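Local coordinates for protein ribonuclease H (Uncultured organism, PDB 3U3G) that probably cleaves the RNA strand of RNA/DNA hybrids, as an RNase H1 with the RNase H fold, at residues A[48-53]-A[82-87]. Residues are numbered along the deposited sequence; the frame is centred on the assembly and turned at random.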
ATOM      1  N   ALA A  48       6.944   2.232   6.665  1.00 10.63           N
ATOM      2  CA  ALA A  48       5.674   1.518   6.759  1.00  7.59           C
ATOM      3  C   ALA A  48       4.737   1.745   5.574  1.00  9.24           C
ATOM      4  O   ALA A  48       4.142   0.795   5.085  1.00  9.95           O
ATOM      5  CB  ALA A  48       4.973   1.803   8.097  1.00 10.31           C
ATOM      6  N   GLU A  49       4.623   2.984   5.092  1.00  9.89           N
ATOM      7  CA  GLU A  49       3.812   3.242   3.906  1.00  9.55           C
ATOM      8  C   GLU A  49       4.315   2.437   2.711  1.00  8.98           C
ATOM      9  O   GLU A  49       3.527   1.918   1.909  1.00  9.16           O
ATOM     10  CB  GLU A  49       3.814   4.731   3.544  1.00 10.65           C
ATOM     11  CG  GLU A  49       2.979   5.637   4.462  1.00 15.82           C
ATOM     12  CD  GLU A  49       1.590   5.975   3.903  1.00 34.73           C
ATOM     13  OE1 GLU A  49       1.037   5.205   3.079  1.00 25.47           O
ATOM     14  OE2 GLU A  49       1.019   7.000   4.331  1.00 26.92           O
ATOM     15  N   TYR A  50       5.637   2.399   2.539  1.00 10.13           N
ATOM     16  CA  TYR A  50       6.217   1.658   1.419  1.00  9.70           C
ATOM     17  C   TYR A  50       6.042   0.152   1.602  1.00  8.37           C
ATOM     18  O   TYR A  50       5.700  -0.548   0.648  1.00  7.82           O
ATOM     19  CB  TYR A  50       7.703   1.981   1.267  1.00  7.77           C
ATOM     20  CG  TYR A  50       8.021   3.199   0.417  1.00  7.97           C
ATOM     21  CD1 TYR A  50       7.333   4.393   0.573  1.00 10.52           C
ATOM     22  CD2 TYR A  50       9.069   3.176  -0.493  1.00  8.35           C
ATOM     23  CE1 TYR A  50       7.642   5.505  -0.201  1.00  8.92           C
ATOM     24  CE2 TYR A  50       9.426   4.300  -1.203  1.00  9.06           C
ATOM     25  CZ  TYR A  50       8.693   5.455  -1.078  1.00 10.74           C
ATOM     26  OH  TYR A  50       9.003   6.550  -1.870  1.00 12.02           O
ATOM     27  N   GLU A  51       6.162  -0.320   2.837  1.00  9.47           N
ATOM     28  CA  GLU A  51       5.936  -1.740   3.105  1.00  8.26           C
ATOM     29  C   GLU A  51       4.487  -2.129   2.819  1.00  9.00           C
ATOM     30  O   GLU A  51       4.217  -3.253   2.411  1.00  7.94           O
ATOM     31  CB  GLU A  51       6.307  -2.099   4.547  1.00  9.14           C
ATOM     32  CG  GLU A  51       7.790  -2.071   4.894  1.00 11.87           C
ATOM     33  CD  GLU A  51       8.566  -3.277   4.373  1.00 18.55           C
ATOM     34  OE1 GLU A  51       8.082  -3.997   3.455  1.00 13.47           O
ATOM     35  OE2 GLU A  51       9.714  -3.455   4.845  1.00 20.28           O
ATOM     36  N   ALA A  52       3.540  -1.226   3.058  1.00  8.47           N
ATOM     37  CA  ALA A  52       2.152  -1.540   2.775  1.00  6.67           C
ATOM     38  C   ALA A  52       1.920  -1.718   1.281  1.00  5.88           C
ATOM     39  O   ALA A  52       1.195  -2.625   0.861  1.00  7.68           O
ATOM     40  CB  ALA A  52       1.236  -0.456   3.334  1.00  8.22           C
ATOM     41  N   LEU A  53       2.587  -0.897   0.462  1.00  7.07           N
ATOM     42  CA  LEU A  53       2.545  -1.102  -0.986  1.00  9.28           C
ATOM     43  C   LEU A  53       3.160  -2.452  -1.393  1.00  5.83           C
ATOM     44  O   LEU A  53       2.616  -3.144  -2.260  1.00  6.98           O
ATOM     45  CB  LEU A  53       3.257   0.038  -1.726  1.00 10.42           C
ATOM     46  CG  LEU A  53       2.606   1.413  -1.700  1.00 14.86           C
ATOM     47  CD1 LEU A  53       3.624   2.471  -2.119  1.00 21.24           C
ATOM     48  CD2 LEU A  53       1.416   1.410  -2.644  1.00 16.80           C
ATOM     49  N   VAL A  82       2.317   9.217  -3.760  1.00  9.07           N
ATOM     50  CA  VAL A  82       1.759   9.019  -5.099  1.00  8.35           C
ATOM     51  C   VAL A  82       2.640   9.638  -6.186  1.00  9.85           C
ATOM     52  O   VAL A  82       2.982   8.974  -7.167  1.00  8.15           O
ATOM     53  CB  VAL A  82       0.330   9.574  -5.185  1.00  7.73           C
ATOM     54  CG1 VAL A  82      -0.150   9.588  -6.629  1.00 10.41           C
ATOM     55  CG2 VAL A  82      -0.618   8.739  -4.325  1.00 10.52           C
ATOM     56  N   ARG A  83       3.097  10.868  -5.968  1.00  7.85           N
ATOM     57  CA  ARG A  83       3.940  11.511  -6.962  1.00  7.37           C
ATOM     58  C   ARG A  83       5.289  10.822  -7.105  1.00  7.28           C
ATOM     59  O   ARG A  83       5.873  10.810  -8.179  1.00  8.37           O
ATOM     60  CB  ARG A  83       4.108  13.003  -6.667  1.00  7.86           C
ATOM     61  CG  ARG A  83       2.805  13.811  -6.631  1.00  8.82           C
ATOM     62  CD  ARG A  83       1.913  13.642  -7.863  1.00 14.27           C
ATOM     63  NE  ARG A  83       0.596  14.229  -7.570  1.00 14.92           N
ATOM     64  CZ  ARG A  83      -0.579  13.666  -7.832  1.00 10.69           C
ATOM     65  NH1 ARG A  83      -0.700  12.546  -8.567  1.00 10.61           N
ATOM     66  NH2 ARG A  83      -1.677  14.222  -7.348  1.00 18.83           N
ATOM     67  N   GLN A  84       5.811  10.315  -5.992  1.00  7.90           N
ATOM     68  CA  GLN A  84       7.049   9.532  -6.020  1.00  8.77           C
ATOM     69  C   GLN A  84       6.854   8.260  -6.843  1.00  7.18           C
ATOM     70  O   GLN A  84       7.634   7.968  -7.745  1.00  8.76           O
ATOM     71  CB  GLN A  84       7.482   9.172  -4.595  1.00  8.37           C
ATOM     72  CG  GLN A  84       8.046  10.362  -3.831  1.00  9.92           C
ATOM     73  CD  GLN A  84       8.334  10.051  -2.372  1.00 10.79           C
ATOM     74  OE1 GLN A  84       7.789   9.101  -1.787  1.00  9.46           O
ATOM     75  NE2 GLN A  84       9.090  10.932  -1.739  1.00 12.76           N
ATOM     76  N   MET A  85       5.768   7.546  -6.560  1.00  7.46           N
ATOM     77  CA  MET A  85       5.497   6.286  -7.245  1.00  8.03           C
ATOM     78  C   MET A  85       5.254   6.464  -8.742  1.00  9.68           C
ATOM     79  O   MET A  85       5.626   5.615  -9.545  1.00 10.50           O
ATOM     80  CB  MET A  85       4.312   5.566  -6.589  1.00  9.06           C
ATOM     81  CG  MET A  85       4.582   5.053  -5.176  1.00  7.78           C
ATOM     82  SD  MET A  85       5.894   3.820  -5.130  1.00  9.58           S
ATOM     83  CE  MET A  85       6.596   4.137  -3.514  1.00 13.40           C
ATOM     84  N   GLN A  86       4.686   7.607  -9.111  1.00  8.37           N
ATOM     85  CA  GLN A  86       4.460   7.945 -10.522  1.00  8.95           C
ATOM     86  C   GLN A  86       5.712   8.441 -11.206  1.00  8.88           C
ATOM     87  O   GLN A  86       5.726   8.620 -12.421  1.00 10.46           O
ATOM     88  CB  GLN A  86       3.394   9.030 -10.617  1.00  8.57           C
ATOM     89  CG  GLN A  86       2.029   8.536 -10.232  1.00 10.02           C
ATOM     90  CD  GLN A  86       0.974   9.603 -10.394  1.00 11.51           C
ATOM     91  OE1 GLN A  86       1.174  10.766 -10.010  1.00 10.16           O
ATOM     92  NE2 GLN A  86      -0.133   9.233 -11.040  1.00 13.36           N
ATOM     93  N   GLY A  87       6.752   8.733 -10.434  1.00  8.39           N
ATOM     94  CA  GLY A  87       7.971   9.283 -11.010  1.00 11.12           C
ATOM     95  C   GLY A  87       7.895  10.758 -11.355  1.00 10.22           C
ATOM     96  O   GLY A  87       8.805  11.281 -11.979  1.00 11.55           O
TER
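Gln84 and Met85 meet Tyr50 in two different ways, one at the edge of its ring and one over a face. Gln84 comes first along 82-87. Its chain runs extended beyond CG (chi2 174°) and carries the amide out to the phenol, where Tyr50 OH donates to Gln84 OE1 at 2.8 Å. OE1 lies at the ring edge, near its plane, whereas the hydroxyl stands 61° out of the carbonyl plane, so the bond does not follow a lone pair; ring and amide planes are nearly perpendicular. Met85 follows, its side chain bent at chi2 and chi3, which brings the methyl rather than the sulfur against the ring. Met85 CE sits 3.6 Å from the centroid of the Tyr50 ring, close to the ring normal, as a CH-pi contact; its closest ring atom is Tyr50 CZ, at 3.5 Å. SD stands farther above the same face, 5.4 Å from the Tyr50 centroid, making the Met-aromatic contact a distant one. The same methyl also meets Leu53 CD1 at 3.7 Å, tip to tip, roughly at right angles to its approach to the ring. Replacing Tyr50 by an alanine would probably leave Gln84 OE1 without its hydroxyl donor and Met85 CE without the ring face it packs on. In the Schellman motif that follows, Gln84 O accepts from Gly87 N at 2.9 Å. The contact thus joins helix 79-85 to helix 45-60 through side chains, with Tyr50 and Met85 CA atoms 9.8 Å apart. Helix 94-110 packs on Tyr50 through Leu96, Phe100 and Ile103, while Phe116 of strand 115-118 touches both Leu53 and Met85, tying this helical layer to the central sheet of the RNase H fold.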